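Local coordinates for uncharacterized protein (Nostoc punctiforme, PDB 2R3S) that probably transfers a methyl group from S-adenosylmethionine to a hydroxyl group of a small molecule that has not been identified, at residues G128-E133 / H243-A248; N150-I155 / G180-Q185; A286-M291 / N297-T302. All blocks are in the same frame, centred on the assembly; numbering follows the deposited sequence. Where two conformers were deposited one is given.

Contact 1: residues G128-E133 / H243-A248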
loop_
_atom_site.group_PDB
_atom_site.type_symbol
_atom_site.label_atom_id
_atom_site.label_comp_id
_atom_site.label_asym_id
_atom_site.label_seq_id
_atom_site.Cartn_x
_atom_site.Cartn_y
_atom_site.Cartn_z
ATOM N N GLY A 128 -12.556 -8.355 -16.610
ATOM C CA GLY A 128 -12.369 -8.058 -15.210
ATOM C C GLY A 128 -13.678 -8.164 -14.448
ATOM O O GLY A 128 -14.382 -9.163 -14.523
ATOM N N THR A 129 -14.027 -7.087 -13.761
ATOM C CA THR A 129 -15.197 -7.058 -12.904
ATOM C C THR A 129 -16.479 -6.860 -13.681
ATOM O O THR A 129 -17.556 -6.877 -13.094
ATOM C CB THR A 129 -15.086 -5.905 -11.870
ATOM O OG1 THR A 129 -14.916 -4.661 -12.570
ATOM C CG2 THR A 129 -13.949 -6.149 -10.894
ATOM N N LEU A 130 -16.377 -6.675 -14.999
ATOM C CA LEU A 130 -17.546 -6.444 -15.851
ATOM C C LEU A 130 -18.140 -7.734 -16.443
ATOM O O LEU A 130 -19.117 -7.665 -17.179
ATOM C CB LEU A 130 -17.199 -5.428 -16.955
ATOM C CG LEU A 130 -16.628 -4.085 -16.432
ATOM C CD1 LEU A 130 -16.765 -2.984 -17.456
ATOM C CD2 LEU A 130 -17.270 -3.625 -15.074
ATOM N N SER A 131 -17.583 -8.903 -16.119
ATOM C CA SER A 131 -18.204 -10.163 -16.549
ATOM C C SER A 131 -19.610 -10.288 -15.943
ATOM O O SER A 131 -19.842 -9.811 -14.839
ATOM C CB SER A 131 -17.341 -11.392 -16.220
ATOM O OG SER A 131 -17.119 -11.548 -14.841
ATOM N N PRO A 132 -20.562 -10.875 -16.694
ATOM C CA PRO A 132 -21.933 -11.028 -16.204
ATOM C C PRO A 132 -22.044 -11.653 -14.817
ATOM O O PRO A 132 -21.389 -12.667 -14.524
ATOM C CB PRO A 132 -22.565 -11.940 -17.247
ATOM C CG PRO A 132 -21.861 -11.576 -18.484
ATOM C CD PRO A 132 -20.441 -11.387 -18.074
ATOM N N GLU A 133 -22.848 -11.006 -13.981
ATOM C CA GLU A 133 -23.121 -11.446 -12.625
ATOM C C GLU A 133 -21.869 -11.707 -11.774
ATOM O O GLU A 133 -21.844 -12.641 -10.957
ATOM C CB GLU A 133 -24.017 -12.676 -12.676
ATOM C CG GLU A 133 -25.258 -12.443 -13.535
ATOM C CD GLU A 133 -26.217 -13.626 -13.522
ATOM O OE1 GLU A 133 -25.833 -14.684 -14.067
ATOM O OE2 GLU A 133 -27.343 -13.488 -12.981
ATOM N N HIS A 243 -18.523 5.035 -14.883
ATOM C CA HIS A 243 -17.048 4.920 -14.883
ATOM C C HIS A 243 -16.435 3.596 -15.335
ATOM O O HIS A 243 -15.247 3.551 -15.684
ATOM C CB HIS A 243 -16.455 5.306 -13.507
ATOM C CG HIS A 243 -16.996 4.550 -12.323
ATOM N ND1 HIS A 243 -17.483 5.197 -11.204
ATOM C CD2 HIS A 243 -17.060 3.223 -12.048
ATOM C CE1 HIS A 243 -17.829 4.300 -10.294
ATOM N NE2 HIS A 243 -17.588 3.094 -10.786
ATOM N N HIS A 244 -17.219 2.519 -15.323
ATOM C CA HIS A 244 -16.777 1.188 -15.804
ATOM C C HIS A 244 -16.642 1.018 -17.320
ATOM O O HIS A 244 -15.982 0.094 -17.783
ATOM C CB HIS A 244 -17.764 0.130 -15.316
ATOM C CG HIS A 244 -17.825 0.013 -13.830
ATOM N ND1 HIS A 244 -18.920 0.417 -13.102
ATOM C CD2 HIS A 244 -16.909 -0.427 -12.929
ATOM C CE1 HIS A 244 -18.681 0.214 -11.815
ATOM N NE2 HIS A 244 -17.467 -0.289 -11.683
ATOM N N PHE A 245 -17.261 1.893 -18.105
ATOM C CA PHE A 245 -17.387 1.635 -19.547
ATOM C C PHE A 245 -16.692 2.695 -20.390
ATOM O O PHE A 245 -16.515 3.809 -19.918
ATOM C CB PHE A 245 -18.877 1.557 -19.880
ATOM C CG PHE A 245 -19.646 0.660 -18.942
ATOM C CD1 PHE A 245 -19.552 -0.714 -19.043
ATOM C CD2 PHE A 245 -20.428 1.194 -17.939
ATOM C CE1 PHE A 245 -20.261 -1.542 -18.166
ATOM C CE2 PHE A 245 -21.112 0.391 -17.061
ATOM C CZ PHE A 245 -21.035 -0.986 -17.175
ATOM N N ASP A 246 -16.292 2.356 -21.621
ATOM C CA ASP A 246 -15.848 3.393 -22.573
ATOM C C ASP A 246 -16.974 4.368 -22.900
ATOM O O ASP A 246 -18.137 4.151 -22.551
ATOM C CB ASP A 246 -15.157 2.840 -23.850
ATOM C CG ASP A 246 -16.024 1.878 -24.653
ATOM O OD1 ASP A 246 -17.236 2.103 -24.784
ATOM O OD2 ASP A 246 -15.468 0.892 -25.160
ATOM N N VAL A 247 -16.593 5.472 -23.536
ATOM C CA VAL A 247 -17.507 6.560 -23.883
ATOM C C VAL A 247 -18.678 6.158 -24.820
ATOM O O VAL A 247 -19.800 6.657 -24.675
ATOM C CB VAL A 247 -16.708 7.740 -24.525
ATOM C CG1 VAL A 247 -17.659 8.746 -25.185
ATOM C CG2 VAL A 247 -15.821 8.423 -23.470
ATOM N N ALA A 248 -18.384 5.298 -25.798
ATOM C CA ALA A 248 -19.369 4.831 -26.767
ATOM C C ALA A 248 -20.456 4.024 -26.030
ATOM O O ALA A 248 -21.658 4.242 -26.212
ATOM C CB ALA A 248 -18.679 3.978 -27.803
#
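L130 sets its two methyl groups against H244 and F245, so that one leucine carries nearly the whole contact. Its CG stands beside the backbone N, anti to the carbonyl carbon (chi1 -55°), and this sends both methyl groups across to 243-248. CD1 reaches furthest: it lies 3.2 Å from H244 O, a close van der Waals approach, and 3.8 Å from F245 CE1. CD2 takes the imidazole side, 3.8 Å from H244 CB and about as far from CG and CD2 of that residue. Toward both rings the leucine comes in aslant.

The receiving surface is itself interlocked. H244 CB sits 3.7 Å above the centre of the F245 ring, while the H244 imidazole has H243 CD2 over the middle of one face, 3.4 Å from its plane. W137 also meets the H244 ring, M291 touches it, and H244 ND1 is hydrogen-bonded to F241 O. The F245 ring has edge-to-face partners in F225 and F241.

A molecule of 1,2-ethanediol, probably from the crystallisation liquor, lies about 3 Å from the H244 side chain at the nearest atoms, consistent with a pocket here. Between the segments themselves the chemistry is dispersion and shape: the small interface of 141 Å² sets the loop against a surface of H244 and F245 that has polar and ring partners of its own, which probably help to fix its orientation.

Contact 2: residues N150-I155 / G180-Q185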
loop_
_atom_site.group_PDB
_atom_site.type_symbol
_atom_site.label_atom_id
_atom_site.label_comp_id
_atom_site.label_asym_id
_atom_site.label_seq_id
_atom_site.Cartn_x
_atom_site.Cartn_y
_atom_site.Cartn_z
ATOM N N ASN A 150 -25.687 8.227 3.456
ATOM C CA ASN A 150 -25.785 9.680 3.532
ATOM C C ASN A 150 -25.925 10.294 2.139
ATOM O O ASN A 150 -26.831 11.095 1.902
ATOM C CB ASN A 150 -24.592 10.295 4.296
ATOM C CG ASN A 150 -24.683 11.824 4.381
ATOM O OD1 ASN A 150 -25.657 12.356 4.916
ATOM N ND2 ASN A 150 -23.694 12.526 3.817
ATOM N N PRO A 151 -25.043 9.920 1.197
ATOM C CA PRO A 151 -25.235 10.504 -0.128
ATOM C C PRO A 151 -26.587 10.168 -0.750
ATOM O O PRO A 151 -27.126 10.999 -1.443
ATOM C CB PRO A 151 -24.105 9.917 -0.952
ATOM C CG PRO A 151 -23.142 9.346 0.020
ATOM C CD PRO A 151 -23.876 9.035 1.260
ATOM N N ALA A 152 -27.129 8.966 -0.487
ATOM C CA ALA A 152 -28.474 8.603 -0.966
ATOM C C ALA A 152 -29.538 9.585 -0.458
ATOM O O ALA A 152 -30.393 10.030 -1.225
ATOM C CB ALA A 152 -28.830 7.146 -0.593
ATOM N N GLN A 153 -29.468 9.919 0.828
ATOM C CA GLN A 153 -30.308 10.944 1.434
ATOM C C GLN A 153 -30.065 12.328 0.847
ATOM O O GLN A 153 -31.013 13.079 0.618
ATOM C CB GLN A 153 -30.057 11.014 2.951
ATOM C CG GLN A 153 -30.474 9.761 3.738
ATOM C CD GLN A 153 -31.948 9.478 3.620
ATOM O OE1 GLN A 153 -32.766 10.389 3.729
ATOM N NE2 GLN A 153 -32.303 8.211 3.389
ATOM N N LEU A 154 -28.812 12.688 0.601
ATOM C CA LEU A 154 -28.531 14.004 0.032
ATOM C C LEU A 154 -29.150 14.106 -1.362
ATOM O O LEU A 154 -29.800 15.095 -1.673
ATOM C CB LEU A 154 -27.030 14.336 -0.015
ATOM C CG LEU A 154 -26.259 14.408 1.325
ATOM C CD1 LEU A 154 -24.748 14.571 1.066
ATOM C CD2 LEU A 154 -26.766 15.509 2.243
ATOM N N ILE A 155 -28.977 13.080 -2.188
ATOM C CA ILE A 155 -29.534 13.108 -3.542
ATOM C C ILE A 155 -31.046 13.204 -3.484
ATOM O O ILE A 155 -31.638 13.991 -4.189
ATOM C CB ILE A 155 -29.087 11.915 -4.375
ATOM C CG1 ILE A 155 -27.604 12.099 -4.749
ATOM C CG2 ILE A 155 -30.002 11.756 -5.616
ATOM C CD1 ILE A 155 -26.985 10.937 -5.519
ATOM N N GLY A 180 -32.304 4.733 -4.919
ATOM C CA GLY A 180 -33.737 4.630 -5.199
ATOM C C GLY A 180 -34.585 4.488 -3.956
ATOM O O GLY A 180 -35.666 5.060 -3.879
ATOM N N ILE A 181 -34.095 3.725 -2.974
ATOM C CA ILE A 181 -34.801 3.539 -1.711
ATOM C C ILE A 181 -35.002 4.868 -0.998
ATOM O O ILE A 181 -36.082 5.132 -0.493
ATOM C CB ILE A 181 -34.079 2.518 -0.781
ATOM C CG1 ILE A 181 -34.243 1.102 -1.336
ATOM C CG2 ILE A 181 -34.635 2.574 0.610
ATOM C CD1 ILE A 181 -33.183 0.096 -0.911
ATOM N N ALA A 182 -33.979 5.710 -0.960
ATOM C CA ALA A 182 -34.117 7.044 -0.351
ATOM C C ALA A 182 -35.115 7.926 -1.102
ATOM O O ALA A 182 -35.842 8.691 -0.472
ATOM C CB ALA A 182 -32.751 7.757 -0.236
ATOM N N VAL A 183 -35.133 7.854 -2.433
ATOM C CA VAL A 183 -36.155 8.565 -3.205
ATOM C C VAL A 183 -37.533 8.080 -2.707
ATOM O O VAL A 183 -38.378 8.881 -2.361
ATOM C CB VAL A 183 -35.964 8.395 -4.737
ATOM C CG1 VAL A 183 -37.111 8.997 -5.498
ATOM C CG2 VAL A 183 -34.639 9.037 -5.175
ATOM N N ALA A 184 -37.720 6.769 -2.586
ATOM C CA ALA A 184 -38.992 6.211 -2.099
ATOM C C ALA A 184 -39.305 6.683 -0.700
ATOM O O ALA A 184 -40.446 7.036 -0.418
ATOM C CB ALA A 184 -38.987 4.660 -2.164
ATOM N N GLN A 185 -38.297 6.742 0.178
ATOM C CA GLN A 185 -38.493 7.182 1.568
ATOM C C GLN A 185 -39.051 8.602 1.646
ATOM O O GLN A 185 -39.861 8.908 2.507
ATOM C CB GLN A 185 -37.172 7.099 2.355
ATOM C CG GLN A 185 -37.109 7.955 3.634
ATOM C CD GLN A 185 -35.702 8.103 4.193
ATOM O OE1 GLN A 185 -34.807 7.331 3.868
ATOM N NE2 GLN A 185 -35.509 9.103 5.045
#
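Two helices of the Rossmann-like methyltransferase domain pack here, 149-159 and 178-186, the latter being the helix that follows the first strand of the domain's large sheet, 168-172. Their short segments cross at -49° with the axes 8.3 Å apart, and alanines at the crossing allow this fairly close approach. A152 CB and A182 CB face each other at 4.0 Å, and the A182 methyl also rests 3.4 Å from A152 O. The CA atoms come nearest one residue further on, between Q153 and A182 at 5.7 Å.

Toward solvent the two glutamines close the crossing. Q153 is folded, with CG beside its backbone N and the chain bent at chi2, which carries its amide over the A182 methyl; NE2 lies 3.7 Å from A182 CB. Q185 instead reaches across extended, meeting Q153 at about a right angle. The resulting hydrogen bond, Q153 NE2 to Q185 OE1, is 2.7 Å long and reasonably straight at 154°; the donor stands 34° out of the Q185 carbonyl plane. The other end of the Q153 amide is held as well, since OE1 accepts from H186 NE2, so both polar atoms are gripped by the neighbouring helix. Q185 was deposited in two conformers, and its bond may therefore be only partly occupied.

Beneath, I155 and P151 lie on strand 265-271, and G180 N is hydrogen-bonded to D171 OD2 near the C-terminal end of strand 168-172. Helices laid side by side over a central, mainly parallel sheet in this way belong to the alpha/beta/alpha fold of S-adenosylmethionine-dependent methyltransferases.

Contact 3: residues A286-M291 / N297-T302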
loop_
_atom_site.group_PDB
_atom_site.type_symbol
_atom_site.label_atom_id
_atom_site.label_comp_id
_atom_site.label_asym_id
_atom_site.label_seq_id
_atom_site.Cartn_x
_atom_site.Cartn_y
_atom_site.Cartn_z
ATOM N N ALA A 286 -7.682 9.756 -8.418
ATOM C CA ALA A 286 -6.956 8.497 -8.245
ATOM C C ALA A 286 -7.804 7.276 -8.690
ATOM O O ALA A 286 -7.274 6.208 -8.957
ATOM C CB ALA A 286 -6.503 8.337 -6.800
ATOM N N PHE A 287 -9.120 7.441 -8.789
ATOM C CA PHE A 287 -10.004 6.332 -9.159
ATOM C C PHE A 287 -9.714 5.824 -10.601
ATOM O O PHE A 287 -9.965 4.674 -10.920
ATOM C CB PHE A 287 -11.463 6.755 -8.962
ATOM C CG PHE A 287 -12.434 5.599 -8.944
ATOM C CD1 PHE A 287 -12.504 4.758 -7.862
ATOM C CD2 PHE A 287 -13.248 5.341 -10.040
ATOM C CE1 PHE A 287 -13.377 3.684 -7.871
ATOM C CE2 PHE A 287 -14.095 4.271 -10.055
ATOM C CZ PHE A 287 -14.179 3.460 -8.959
ATOM N N SER A 288 -9.109 6.654 -11.453
ATOM C CA SER A 288 -8.805 6.208 -12.796
ATOM C C SER A 288 -7.845 4.981 -12.816
ATOM O O SER A 288 -7.972 4.099 -13.676
ATOM C CB SER A 288 -8.342 7.379 -13.688
ATOM O OG SER A 288 -6.949 7.570 -13.645
ATOM N N LEU A 289 -6.926 4.899 -11.854
ATOM C CA LEU A 289 -6.049 3.751 -11.742
ATOM C C LEU A 289 -6.873 2.514 -11.369
ATOM O O LEU A 289 -6.617 1.446 -11.893
ATOM C CB LEU A 289 -4.920 3.975 -10.730
ATOM C CG LEU A 289 -3.680 3.082 -10.840
ATOM C CD1 LEU A 289 -2.806 3.474 -12.003
ATOM C CD2 LEU A 289 -2.849 3.051 -9.525
ATOM N N VAL A 290 -7.864 2.676 -10.494
ATOM C CA VAL A 290 -8.765 1.595 -10.169
ATOM C C VAL A 290 -9.467 1.057 -11.432
ATOM O O VAL A 290 -9.521 -0.164 -11.655
ATOM C CB VAL A 290 -9.773 2.011 -9.073
ATOM C CG1 VAL A 290 -10.720 0.894 -8.759
ATOM C CG2 VAL A 290 -9.015 2.423 -7.805
HETATM N N MSE A 291 -9.940 1.971 -12.281
HETATM C CA MSE A 291 -10.583 1.596 -13.526
HETATM C C MSE A 291 -9.624 0.928 -14.482
HETATM O O MSE A 291 -9.999 -0.011 -15.167
HETATM C CB MSE A 291 -11.269 2.791 -14.177
HETATM C CG MSE A 291 -12.423 3.352 -13.348
HETATM SE SE MSE A 291 -13.888 2.044 -13.177
HETATM C CE MSE A 291 -13.312 1.038 -11.569
ATOM N N ASN A 297 -12.016 -0.688 -20.289
ATOM C CA ASN A 297 -12.065 0.652 -20.857
ATOM C C ASN A 297 -12.682 1.687 -19.901
ATOM O O ASN A 297 -13.108 2.748 -20.355
ATOM C CB ASN A 297 -12.932 0.685 -22.144
ATOM C CG ASN A 297 -12.822 -0.576 -23.006
ATOM O OD1 ASN A 297 -11.755 -0.888 -23.550
ATOM N ND2 ASN A 297 -13.954 -1.284 -23.171
ATOM N N GLY A 298 -12.824 1.370 -18.616
ATOM C CA GLY A 298 -13.447 2.308 -17.676
ATOM C C GLY A 298 -12.492 3.472 -17.362
ATOM O O GLY A 298 -11.309 3.388 -17.651
ATOM N N ASP A 299 -13.006 4.536 -16.750
ATOM C CA ASP A 299 -12.215 5.740 -16.447
ATOM C C ASP A 299 -12.965 6.554 -15.418
ATOM O O ASP A 299 -14.178 6.386 -15.255
ATOM C CB ASP A 299 -12.037 6.569 -17.727
ATOM C CG ASP A 299 -10.778 7.460 -17.734
ATOM O OD1 ASP A 299 -10.093 7.659 -16.707
ATOM O OD2 ASP A 299 -10.494 7.958 -18.829
ATOM N N ALA A 300 -12.256 7.438 -14.719
ATOM C CA ALA A 300 -12.903 8.452 -13.892
ATOM C C ALA A 300 -13.040 9.675 -14.801
ATOM O O ALA A 300 -12.066 10.380 -15.078
ATOM C CB ALA A 300 -12.083 8.770 -12.645
ATOM N N TYR A 301 -14.257 9.909 -15.273
ATOM C CA TYR A 301 -14.527 10.911 -16.274
ATOM C C TYR A 301 -14.775 12.283 -15.666
ATOM O O TYR A 301 -15.435 12.417 -14.640
ATOM C CB TYR A 301 -15.743 10.493 -17.096
ATOM C CG TYR A 301 -15.506 9.299 -17.985
ATOM C CD1 TYR A 301 -14.637 9.368 -19.059
ATOM C CD2 TYR A 301 -16.174 8.103 -17.768
ATOM C CE1 TYR A 301 -14.423 8.268 -19.875
ATOM C CE2 TYR A 301 -15.995 7.029 -18.602
ATOM C CZ TYR A 301 -15.107 7.106 -19.638
ATOM O OH TYR A 301 -14.903 6.021 -20.444
ATOM N N THR A 302 -14.249 13.308 -16.328
ATOM C CA THR A 302 -14.459 14.712 -15.914
ATOM C C THR A 302 -15.840 15.206 -16.356
ATOM O O THR A 302 -16.509 14.534 -17.145
ATOM C CB THR A 302 -13.404 15.610 -16.533
ATOM O OG1 THR A 302 -13.553 15.550 -17.952
ATOM C CG2 THR A 302 -11.969 15.147 -16.132
HETATM O O HOH W 1 -9.801 0.902 -17.952
#
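F287 turns the edge of its ring to the methyl of A300, which lies near the ring plane; the closest atoms of the two side chains are F287 CB and A300 CB, at 4.2 Å. One face of the same ring has V290 CB above it, offset toward the rim. F272 stacks on this phenyl and H243 meets it edge-to-face. On the other segment, the Y301 ring carries D299 CB 3.6 Å above one face, again near the rim.

The chain of 297-302 runs along the helix. A300 CB points at the backbone where the helix is kinked, 3.8 Å from S288 N, an atom without a bond to the preceding turn. S288 CB touches the carboxylate of D299 at OD1, 3.5 Å away. The CB of D299 points away from the helix, but with CG anti to the backbone N (chi1 -154°) the carboxylate returns to S288; its OD1 also takes a weak hydrogen bond from A300 N at 2.9 Å. The strongest polar partner of D299 is R57 of the second subunit, in a salt bridge to OD2.

Further along, selenomethionine M291 lays its CB 3.5 Å from G298 C and its CG 3.6 Å from D299 N; bends at chi2 and chi3 then carry the selenium away from this loop, toward H243. A water bridges the carbonyls M291 O and G298 O, although it has more acceptors in reach than protons to give. R54 of the second subunit also donates to G298 O.

The arrangement thus folds the loop after helix 282-294 back along that helix. Residues M58 and Y62 of the second subunit pack against the helix, the 243-246 turn after strand 233-239 adjoins the loop, and T302 caps helix 303-312 as the loop ends.

Contacts 1 and 3 adjoin, their centres 12 Å apart, and meet at the turn after strand 233-239, which belongs to contact 1. H243 O and D299 N are 2.7 Å apart, a probable hydrogen bond. A second, 2.8 Å between F245 O and Y301 OH, also ties 243-248 to 297-302. Contact 3 also touches the second subunit, so it has the dimer partner and the turn carrying H244 as neighbours; beside H244 the bound ethanediol suggests a pocket. Contact 2, nested along the chain within the loop closed by contact 1, stands apart: its centre is 25 Å from each of the others, with nearest atoms about 12 Å from contact 1 and about 14 Å from contact 3.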